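Local coordinates for protein MATE family efflux transporter (Vibrio cholerae, PDB 6IDP) that probably exports drugs and other toxic compounds across the bacterial membrane by a proton-dependent mechanism, as a multidrug transporter of the MATE family, at residues A[278-283]-A[365-370]; A[284-289]-A[311-316]; A[292-297]-A[373-378]. One frame throughout, in Å; residues are numbered along the deposited sequence.

Contact 1 of 3, residues A[278-283]-A[365-370]; sequences FALVAV and ICMLMV. With OLC ((2R)-2,3-dihydroxypropyl (9Z)-octadec-9-enoate), chain N.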
loop_
_atom_site.group_PDB
_atom_site.type_symbol
_atom_site.label_atom_id
_atom_site.label_comp_id
_atom_site.label_asym_id
_atom_site.label_seq_id
_atom_site.Cartn_x
_atom_site.Cartn_y
_atom_site.Cartn_z
ATOM N N PHE A 278 -0.865 -9.853 -6.648
ATOM C CA PHE A 278 -1.373 -10.987 -5.891
ATOM C C PHE A 278 -0.249 -11.897 -5.404
ATOM O O PHE A 278 -0.298 -12.396 -4.281
ATOM C CB PHE A 278 -2.369 -11.789 -6.729
ATOM C CG PHE A 278 -3.786 -11.319 -6.594
ATOM C CD1 PHE A 278 -4.514 -11.608 -5.452
ATOM C CD2 PHE A 278 -4.392 -10.590 -7.606
ATOM C CE1 PHE A 278 -5.821 -11.178 -5.318
ATOM C CE2 PHE A 278 -5.701 -10.158 -7.479
ATOM C CZ PHE A 278 -6.415 -10.452 -6.332
ATOM N N ALA A 279 0.765 -12.102 -6.240
ATOM C CA ALA A 279 1.889 -12.958 -5.868
ATOM C C ALA A 279 2.660 -12.390 -4.679
ATOM O O ALA A 279 3.335 -13.127 -3.959
ATOM C CB ALA A 279 2.823 -13.155 -7.056
ATOM N N LEU A 280 2.548 -11.081 -4.473
ATOM C CA LEU A 280 3.284 -10.399 -3.413
ATOM C C LEU A 280 2.385 -9.967 -2.257
ATOM O O LEU A 280 2.756 -9.092 -1.473
ATOM C CB LEU A 280 4.013 -9.176 -3.980
ATOM C CG LEU A 280 5.324 -9.406 -4.736
ATOM C CD1 LEU A 280 5.701 -8.165 -5.527
ATOM C CD2 LEU A 280 6.448 -9.790 -3.778
ATOM N N VAL A 281 1.208 -10.574 -2.148
ATOM C CA VAL A 281 0.249 -10.151 -1.137
ATOM C C VAL A 281 0.729 -10.488 0.281
ATOM O O VAL A 281 0.415 -9.769 1.228
ATOM C CB VAL A 281 -1.153 -10.776 -1.390
ATOM C CG1 VAL A 281 -1.130 -12.282 -1.181
ATOM C CG2 VAL A 281 -2.203 -10.117 -0.507
ATOM N N ALA A 282 1.506 -11.555 0.428
ATOM C CA ALA A 282 2.025 -11.916 1.745
ATOM C C ALA A 282 3.121 -10.947 2.169
ATOM O O ALA A 282 3.241 -10.609 3.351
ATOM C CB ALA A 282 2.548 -13.340 1.749
ATOM N N VAL A 283 3.923 -10.504 1.205
ATOM C CA VAL A 283 4.961 -9.525 1.485
ATOM C C VAL A 283 4.304 -8.197 1.851
ATOM O O VAL A 283 4.729 -7.517 2.790
ATOM C CB VAL A 283 5.911 -9.338 0.288
ATOM C CG1 VAL A 283 6.980 -8.310 0.612
ATOM C CG2 VAL A 283 6.552 -10.664 -0.087
ATOM N N ILE A 365 12.085 -8.246 -1.004
ATOM C CA ILE A 365 13.139 -7.821 -0.086
ATOM C C ILE A 365 13.244 -6.298 -0.075
ATOM O O ILE A 365 13.361 -5.677 0.985
ATOM C CB ILE A 365 14.508 -8.422 -0.462
ATOM C CG1 ILE A 365 14.515 -9.937 -0.232
ATOM C CG2 ILE A 365 15.626 -7.757 0.340
ATOM C CD1 ILE A 365 14.298 -10.340 1.221
ATOM N N CYS A 366 13.188 -5.711 -1.265
ATOM C CA CYS A 366 13.241 -4.263 -1.423
ATOM C C CYS A 366 12.074 -3.591 -0.702
ATOM O O CYS A 366 12.255 -2.583 -0.014
ATOM C CB CYS A 366 13.237 -3.891 -2.907
ATOM S SG CYS A 366 13.524 -2.140 -3.230
ATOM N N MET A 367 10.882 -4.158 -0.863
ATOM C CA MET A 367 9.698 -3.679 -0.157
ATOM C C MET A 367 9.886 -3.789 1.351
ATOM O O MET A 367 9.511 -2.893 2.104
ATOM C CB MET A 367 8.461 -4.470 -0.582
ATOM C CG MET A 367 8.083 -4.302 -2.045
ATOM S SD MET A 367 6.876 -5.532 -2.597
ATOM C CE MET A 367 5.512 -5.199 -1.487
ATOM N N LEU A 368 10.472 -4.901 1.776
ATOM C CA LEU A 368 10.685 -5.185 3.188
ATOM C C LEU A 368 11.666 -4.196 3.803
ATOM O O LEU A 368 11.436 -3.667 4.889
ATOM C CB LEU A 368 11.198 -6.615 3.366
ATOM C CG LEU A 368 10.585 -7.474 4.471
ATOM C CD1 LEU A 368 9.089 -7.633 4.259
ATOM C CD2 LEU A 368 11.269 -8.830 4.509
ATOM N N MET A 369 12.759 -3.945 3.090
ATOM C CA MET A 369 13.805 -3.059 3.578
ATOM C C MET A 369 13.313 -1.617 3.713
ATOM O O MET A 369 13.731 -0.905 4.628
ATOM C CB MET A 369 15.026 -3.125 2.660
ATOM C CG MET A 369 15.734 -4.478 2.664
ATOM S SD MET A 369 16.349 -4.957 4.294
ATOM C CE MET A 369 15.107 -6.130 4.834
ATOM N N VAL A 370 12.426 -1.193 2.812
ATOM C CA VAL A 370 11.831 0.138 2.898
ATOM C C VAL A 370 11.037 0.287 4.192
ATOM O O VAL A 370 11.218 1.252 4.934
ATOM C CB VAL A 370 10.904 0.444 1.697
ATOM C CG1 VAL A 370 10.044 1.674 1.980
ATOM C CG2 VAL A 370 11.719 0.649 0.430
HETATM C C18 OLC N . -0.348 -16.969 -7.150
HETATM C C17 OLC N . 0.285 -16.509 -5.856
HETATM C C16 OLC N . -0.751 -16.530 -4.754
HETATM C C12 OLC N . -1.658 -15.791 0.026
HETATM C C15 OLC N . -0.126 -16.083 -3.451
HETATM C C13 OLC N . -0.572 -15.857 -1.026
HETATM C C14 OLC N . -1.206 -15.935 -2.398
#
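M367 of helix 360-375 lies across L280 and V283 in the second MatE family region of this transporter, an example of a flexible side chain fitted between two branched ones. Segment 365-370 is part of helix 360-375, and 278-283 spans a break at L280, the first residue to leave helix 263-279 and the holder of the N-cap position of helix 281-299. L280 and V283, one turn apart, form the hollow. The knob is the thioether end of M367: its SD meets L280 CD1 at 4.1 Å, and the chain then bends at chi3 (59°), carrying CE over to V283 CG1 at 4.0 Å. M367 crosses both partners obliquely. V283 CG1 is itself a bump: standing anti to the backbone nitrogen (chi1 180°), it projects between M367 and L368, whose CD1 lies 4.3 Å from it. No hydrogen bond joins the segments; methyl groups and one sulfur do the touching. Beyond the hollow, L280 also packs on L360 and L363, while V283 touches Q321 of helix 303-330. V281 points away from helix 360-375; it packs on helix 5-39, and its CG1 rests 3.6 Å from C13 of a bound monoolein.

Contact 2 of 3, residues A[284-289]-A[311-316]; sequences LAMTMS and RIACQF. With OLC ((2R)-2,3-dihydroxypropyl (9Z)-octadec-9-enoate), chain P; OLC ((2R)-2,3-dihydroxypropyl (9Z)-octadec-9-enoate), chain G.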
loop_
_atom_site.group_PDB
_atom_site.type_symbol
_atom_site.label_atom_id
_atom_site.label_comp_id
_atom_site.label_asym_id
_atom_site.label_seq_id
_atom_site.Cartn_x
_atom_site.Cartn_y
_atom_site.Cartn_z
ATOM N N LEU A 284 3.249 -7.852 1.117
ATOM C CA LEU A 284 2.478 -6.642 1.376
ATOM C C LEU A 284 1.925 -6.636 2.803
ATOM O O LEU A 284 2.018 -5.632 3.509
ATOM C CB LEU A 284 1.344 -6.512 0.359
ATOM C CG LEU A 284 0.759 -5.121 0.099
ATOM C CD1 LEU A 284 -0.372 -4.782 1.067
ATOM C CD2 LEU A 284 1.852 -4.054 0.134
ATOM N N ALA A 285 1.359 -7.763 3.223
ATOM C CA ALA A 285 0.846 -7.908 4.581
ATOM C C ALA A 285 1.952 -7.701 5.613
ATOM O O ALA A 285 1.726 -7.110 6.670
ATOM C CB ALA A 285 0.205 -9.278 4.764
ATOM N N MET A 286 3.150 -8.180 5.291
ATOM C CA MET A 286 4.287 -8.106 6.204
ATOM C C MET A 286 4.776 -6.669 6.390
ATOM O O MET A 286 5.303 -6.322 7.444
ATOM C CB MET A 286 5.434 -8.989 5.700
ATOM C CG MET A 286 6.279 -9.610 6.804
ATOM S SD MET A 286 7.319 -10.967 6.214
ATOM C CE MET A 286 6.278 -11.632 4.918
ATOM N N THR A 287 4.594 -5.831 5.374
ATOM C CA THR A 287 5.013 -4.434 5.466
ATOM C C THR A 287 4.083 -3.626 6.368
ATOM O O THR A 287 4.327 -2.448 6.627
ATOM C CB THR A 287 5.074 -3.757 4.082
ATOM O OG1 THR A 287 3.779 -3.787 3.473
ATOM C CG2 THR A 287 6.076 -4.466 3.187
ATOM N N MET A 288 3.014 -4.261 6.835
ATOM C CA MET A 288 2.107 -3.629 7.781
ATOM C C MET A 288 2.214 -4.252 9.173
ATOM O O MET A 288 1.857 -3.624 10.168
ATOM C CB MET A 288 0.668 -3.713 7.273
ATOM C CG MET A 288 0.399 -2.829 6.069
ATOM S SD MET A 288 -1.273 -3.018 5.430
ATOM C CE MET A 288 -1.206 -4.702 4.830
ATOM N N SER A 289 2.710 -5.483 9.240
ATOM C CA SER A 289 2.809 -6.188 10.516
ATOM C C SER A 289 4.200 -6.067 11.132
ATOM O O SER A 289 4.342 -5.971 12.350
ATOM C CB SER A 289 2.440 -7.663 10.341
ATOM O OG SER A 289 3.266 -8.287 9.373
ATOM N N ARG A 311 15.867 -10.974 9.490
ATOM C CA ARG A 311 16.425 -12.088 8.734
ATOM C C ARG A 311 15.398 -13.205 8.567
ATOM O O ARG A 311 15.323 -13.827 7.508
ATOM C CB ARG A 311 17.694 -12.613 9.410
ATOM C CG ARG A 311 18.910 -11.731 9.171
ATOM C CD ARG A 311 20.108 -12.169 9.996
ATOM N NE ARG A 311 21.315 -11.439 9.619
ATOM C CZ ARG A 311 22.250 -11.911 8.799
ATOM N NH1 ARG A 311 22.123 -13.120 8.273
ATOM N NH2 ARG A 311 23.313 -11.174 8.509
ATOM N N ILE A 312 14.611 -13.451 9.610
ATOM C CA ILE A 312 13.505 -14.402 9.527
ATOM C C ILE A 312 12.526 -13.975 8.437
ATOM O O ILE A 312 12.123 -14.782 7.602
ATOM C CB ILE A 312 12.756 -14.530 10.872
ATOM C CG1 ILE A 312 13.636 -15.217 11.912
ATOM C CG2 ILE A 312 11.462 -15.312 10.697
ATOM C CD1 ILE A 312 12.997 -15.304 13.285
ATOM N N ALA A 313 12.163 -12.697 8.449
ATOM C CA ALA A 313 11.261 -12.139 7.448
ATOM C C ALA A 313 11.824 -12.281 6.036
ATOM O O ALA A 313 11.095 -12.620 5.103
ATOM C CB ALA A 313 10.975 -10.676 7.754
ATOM N N CYS A 314 13.117 -12.013 5.882
ATOM C CA CYS A 314 13.761 -12.114 4.577
ATOM C C CYS A 314 13.806 -13.558 4.091
ATOM O O CYS A 314 13.633 -13.821 2.901
ATOM C CB CYS A 314 15.175 -11.531 4.622
ATOM S SG CYS A 314 15.235 -9.727 4.699
ATOM N N GLN A 315 14.040 -14.488 5.012
ATOM C CA GLN A 315 14.061 -15.906 4.672
ATOM C C GLN A 315 12.712 -16.362 4.136
ATOM O O GLN A 315 12.646 -17.066 3.127
ATOM C CB GLN A 315 14.450 -16.753 5.882
ATOM C CG GLN A 315 15.911 -16.647 6.268
ATOM C CD GLN A 315 16.208 -17.331 7.586
ATOM O OE1 GLN A 315 15.558 -18.311 7.951
ATOM N NE2 GLN A 315 17.190 -16.812 8.312
ATOM N N PHE A 316 11.640 -15.961 4.811
ATOM C CA PHE A 316 10.304 -16.324 4.364
ATOM C C PHE A 316 10.028 -15.778 2.967
ATOM O O PHE A 316 9.596 -16.514 2.085
ATOM C CB PHE A 316 9.234 -15.822 5.338
ATOM C CG PHE A 316 7.832 -15.963 4.812
ATOM C CD1 PHE A 316 7.170 -17.179 4.875
ATOM C CD2 PHE A 316 7.182 -14.883 4.241
ATOM C CE1 PHE A 316 5.882 -17.312 4.381
ATOM C CE2 PHE A 316 5.890 -15.010 3.743
ATOM C CZ PHE A 316 5.242 -16.226 3.815
HETATM C C18 OLC P . 0.949 -15.257 6.470
HETATM C C10 OLC P . 7.116 -18.322 9.143
HETATM C C9 OLC P . 7.159 -19.516 9.776
HETATM C C17 OLC P . 2.221 -15.796 5.851
HETATM C C11 OLC P . 6.773 -17.056 9.900
HETATM C C8 OLC P . 6.870 -19.620 11.260
HETATM C C16 OLC P . 3.260 -16.019 6.931
HETATM C C12 OLC P . 7.092 -15.836 9.061
HETATM C C7 OLC P . 6.491 -21.044 11.612
HETATM C C15 OLC P . 3.911 -14.703 7.293
HETATM C C13 OLC P . 6.081 -15.685 7.944
HETATM C C6 OLC P . 7.645 -21.742 12.299
HETATM C C14 OLC P . 4.874 -14.921 8.438
HETATM C C5 OLC P . 7.775 -21.240 13.720
HETATM C C18 OLC G . 17.796 -11.348 -3.528
HETATM C C10 OLC G . 18.898 -12.855 5.174
HETATM C C9 OLC G . 19.283 -13.900 5.935
HETATM C C17 OLC G . 18.612 -10.178 -3.024
HETATM C C11 OLC G . 19.641 -12.551 3.891
HETATM C C16 OLC G . 18.287 -9.917 -1.568
HETATM C C12 OLC G . 18.843 -11.601 3.023
HETATM C C15 OLC G . 19.137 -10.793 -0.670
HETATM C C13 OLC G . 19.558 -11.419 1.700
HETATM C C14 OLC G . 18.702 -10.589 0.767
#
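In the antiparallel helical hairpin formed by helices 281-299 and 303-330, two neighbouring transmembrane helices of the MATE fold, M286 reaches across to A313 and F316. The meeting is carried by the far end of this one methionine. Its sulfur sits against a single methyl, SD 4.0 Å from A313 CB, and its own methyl goes on to the phenylalanine ring, CE lying 3.4 Å from F316 CD2 and 3.6 Å from F316 CE2. The methyl approaches the ring obliquely. A bend at chi3 (-32°), well away from a staggered value, turns CE out of line with the rest of the chain and lets sulfur and methyl serve different partners. Lipid takes part too: one face of the F316 ring carries a monoolein chain, whose C13 stands 3.5 Å above the ring plane, offset toward the rim, and F316 also stacks on F320 one turn further along. C314, on the side of helix 360-375, packs on I365 and M369, and C314 CB is 4.0 Å from C10 of a second monoolein. In the other segment the hydroxyl of T287 is turned back onto its own helix, where OG1 donates to L284 O at 2.6 Å with a C=O...O angle of 129°.

Contact 3 of 3, residues A[292-297]-A[373-378]; sequences PMIGRM and ANALGK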
loop_
_atom_site.group_PDB
_atom_site.type_symbol
_atom_site.label_atom_id
_atom_site.label_comp_id
_atom_site.label_asym_id
_atom_site.label_seq_id
_atom_site.Cartn_x
_atom_site.Cartn_y
_atom_site.Cartn_z
ATOM N N PRO A 292 5.559 -2.343 13.221
ATOM C CA PRO A 292 5.300 -2.107 14.648
ATOM C C PRO A 292 6.191 -2.945 15.555
ATOM O O PRO A 292 6.614 -2.469 16.606
ATOM C CB PRO A 292 3.838 -2.525 14.823
ATOM C CG PRO A 292 3.253 -2.515 13.466
ATOM C CD PRO A 292 4.361 -2.851 12.527
ATOM N N MET A 293 6.458 -4.184 15.152
ATOM C CA MET A 293 7.338 -5.061 15.915
ATOM C C MET A 293 8.740 -4.466 15.998
ATOM O O MET A 293 9.340 -4.417 17.069
ATOM C CB MET A 293 7.387 -6.459 15.288
ATOM C CG MET A 293 6.029 -7.125 15.128
ATOM S SD MET A 293 6.116 -8.729 14.293
ATOM C CE MET A 293 6.839 -9.753 15.576
ATOM N N ILE A 294 9.252 -4.007 14.858
ATOM C CA ILE A 294 10.582 -3.409 14.792
ATOM C C ILE A 294 10.668 -2.133 15.625
ATOM O O ILE A 294 11.617 -1.945 16.388
ATOM C CB ILE A 294 10.987 -3.086 13.334
ATOM C CG1 ILE A 294 11.034 -4.361 12.491
ATOM C CG2 ILE A 294 12.339 -2.393 13.296
ATOM C CD1 ILE A 294 12.076 -5.356 12.946
ATOM N N GLY A 295 9.670 -1.264 15.475
ATOM C CA GLY A 295 9.639 0.003 16.185
ATOM C C GLY A 295 9.621 -0.165 17.692
ATOM O O GLY A 295 10.354 0.520 18.408
ATOM N N ARG A 296 8.787 -1.081 18.175
ATOM C CA ARG A 296 8.707 -1.352 19.606
ATOM C C ARG A 296 10.027 -1.916 20.127
ATOM O O ARG A 296 10.487 -1.541 21.207
ATOM C CB ARG A 296 7.561 -2.321 19.914
ATOM C CG ARG A 296 7.209 -2.397 21.400
ATOM C CD ARG A 296 6.477 -3.684 21.751
ATOM N NE ARG A 296 7.256 -4.866 21.390
ATOM C CZ ARG A 296 8.271 -5.344 22.105
ATOM N NH1 ARG A 296 8.640 -4.743 23.228
ATOM N NH2 ARG A 296 8.920 -6.425 21.694
ATOM N N MET A 297 10.632 -2.818 19.356
ATOM C CA MET A 297 11.884 -3.443 19.760
ATOM C C MET A 297 13.018 -2.421 19.819
ATOM O O MET A 297 13.869 -2.486 20.707
ATOM C CB MET A 297 12.245 -4.597 18.817
ATOM C CG MET A 297 11.442 -5.871 19.065
ATOM S SD MET A 297 11.855 -7.229 17.938
ATOM C CE MET A 297 11.877 -6.371 16.380
ATOM N N ALA A 373 13.392 0.213 7.262
ATOM C CA ALA A 373 14.097 1.486 7.391
ATOM C C ALA A 373 13.215 2.552 8.044
ATOM O O ALA A 373 13.653 3.251 8.961
ATOM C CB ALA A 373 14.580 1.959 6.032
ATOM N N ASN A 374 11.977 2.676 7.564
ATOM C CA ASN A 374 11.018 3.605 8.155
ATOM C C ASN A 374 10.748 3.285 9.626
ATOM O O ASN A 374 10.659 4.188 10.461
ATOM C CB ASN A 374 9.698 3.591 7.376
ATOM C CG ASN A 374 9.756 4.415 6.099
ATOM O OD1 ASN A 374 10.316 5.509 6.076
ATOM N ND2 ASN A 374 9.164 3.890 5.029
ATOM N N ALA A 375 10.615 1.997 9.931
ATOM C CA ALA A 375 10.325 1.547 11.291
ATOM C C ALA A 375 11.436 1.927 12.267
ATOM O O ALA A 375 11.187 2.122 13.456
ATOM C CB ALA A 375 10.101 0.044 11.310
ATOM N N LEU A 376 12.660 2.029 11.754
ATOM C CA LEU A 376 13.813 2.417 12.560
ATOM C C LEU A 376 14.016 3.930 12.576
ATOM O O LEU A 376 14.998 4.423 13.123
ATOM C CB LEU A 376 15.082 1.735 12.039
ATOM C CG LEU A 376 15.172 0.213 12.165
ATOM C CD1 LEU A 376 16.309 -0.322 11.310
ATOM C CD2 LEU A 376 15.354 -0.198 13.624
ATOM N N GLY A 377 13.096 4.665 11.963
ATOM C CA GLY A 377 13.188 6.113 11.929
ATOM C C GLY A 377 14.151 6.631 10.875
ATOM O O GLY A 377 14.454 7.823 10.829
ATOM N N LYS A 378 14.636 5.729 10.027
ATOM C CA LYS A 378 15.527 6.105 8.934
ATOM C C LYS A 378 14.732 6.292 7.646
ATOM O O LYS A 378 14.830 5.493 6.717
ATOM C CB LYS A 378 16.617 5.050 8.756
ATOM C CG LYS A 378 17.435 4.816 10.018
ATOM C CD LYS A 378 18.372 3.631 9.869
ATOM C CE LYS A 378 19.104 3.341 11.173
ATOM N NZ LYS A 378 19.956 4.482 11.612
#
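I294 and G295 meet A375 and L376 where helix 281-299 passes the C-terminal end of helix 360-375, a worked case of how small residues let two membrane helices come close. The two segments run in the same general direction. At the tight centre the alpha carbons of G295 and A375 are only 5.2 Å apart, CA to CA. With no side chain on the glycine, its backbone comes directly against the other helix, G295 CA lying 3.8 Å from A375 O. Beside it, the A375 methyl is set against the branch point of I294, CB to CB at 3.8 Å. The isoleucine's gamma methyl, CG2, stands anti to the backbone nitrogen and is thereby directed at the second helix, 3.9 Å from A375 CB and 3.7 Å from L376 CD2. I294 CG2 is thus shared by the alanine methyl and L376 CD2. The remainder of I294 turns elsewhere, the residue also packing on V310 of helix 303-330. The side-chain contacts are apolar, no hydrogen bond joins the segments, and all four touching residues are buried.

Away from this seam the two segments part, toward the more exposed side. R296 points away from helix 360-375 and is partly exposed, with a long, weak ion pair to E302. G377 and K378, also partly exposed, take no part in the contact. They end the helix instead: G377, at positive phi (80°), donates its N to N374 O at 2.9 Å, and K378 N reaches A373 O at 2.9 Å. On the other helix, P292 marks a kink just before the touching residues. Close glycine-alanine packing of this kind recurs among membrane helices, and here it falls in the last turn of helix 360-375, which G377 ends in a Schellman motif.

How the contacts relate
Followed from the N terminus, the chain passes the first segments of contacts 1, 2 and 3 in turn, along the end of helix 263-279 and down helix 281-299. The first loop to close is that of contact 2, when helix 303-330 turns back; it is nested inside the longer loop that contact 1 closes at helix 360-375. Contact 3 closes last, further along the same two helices, and its loop crosses both others. Helix 281-299 is therefore common to all three. Contacts 1 and 2 also touch directly, L368 CD2 lying 3.7 Å from A313 CB, which brings helices 281-299, 303-330 and 360-375 together within the second MatE family region.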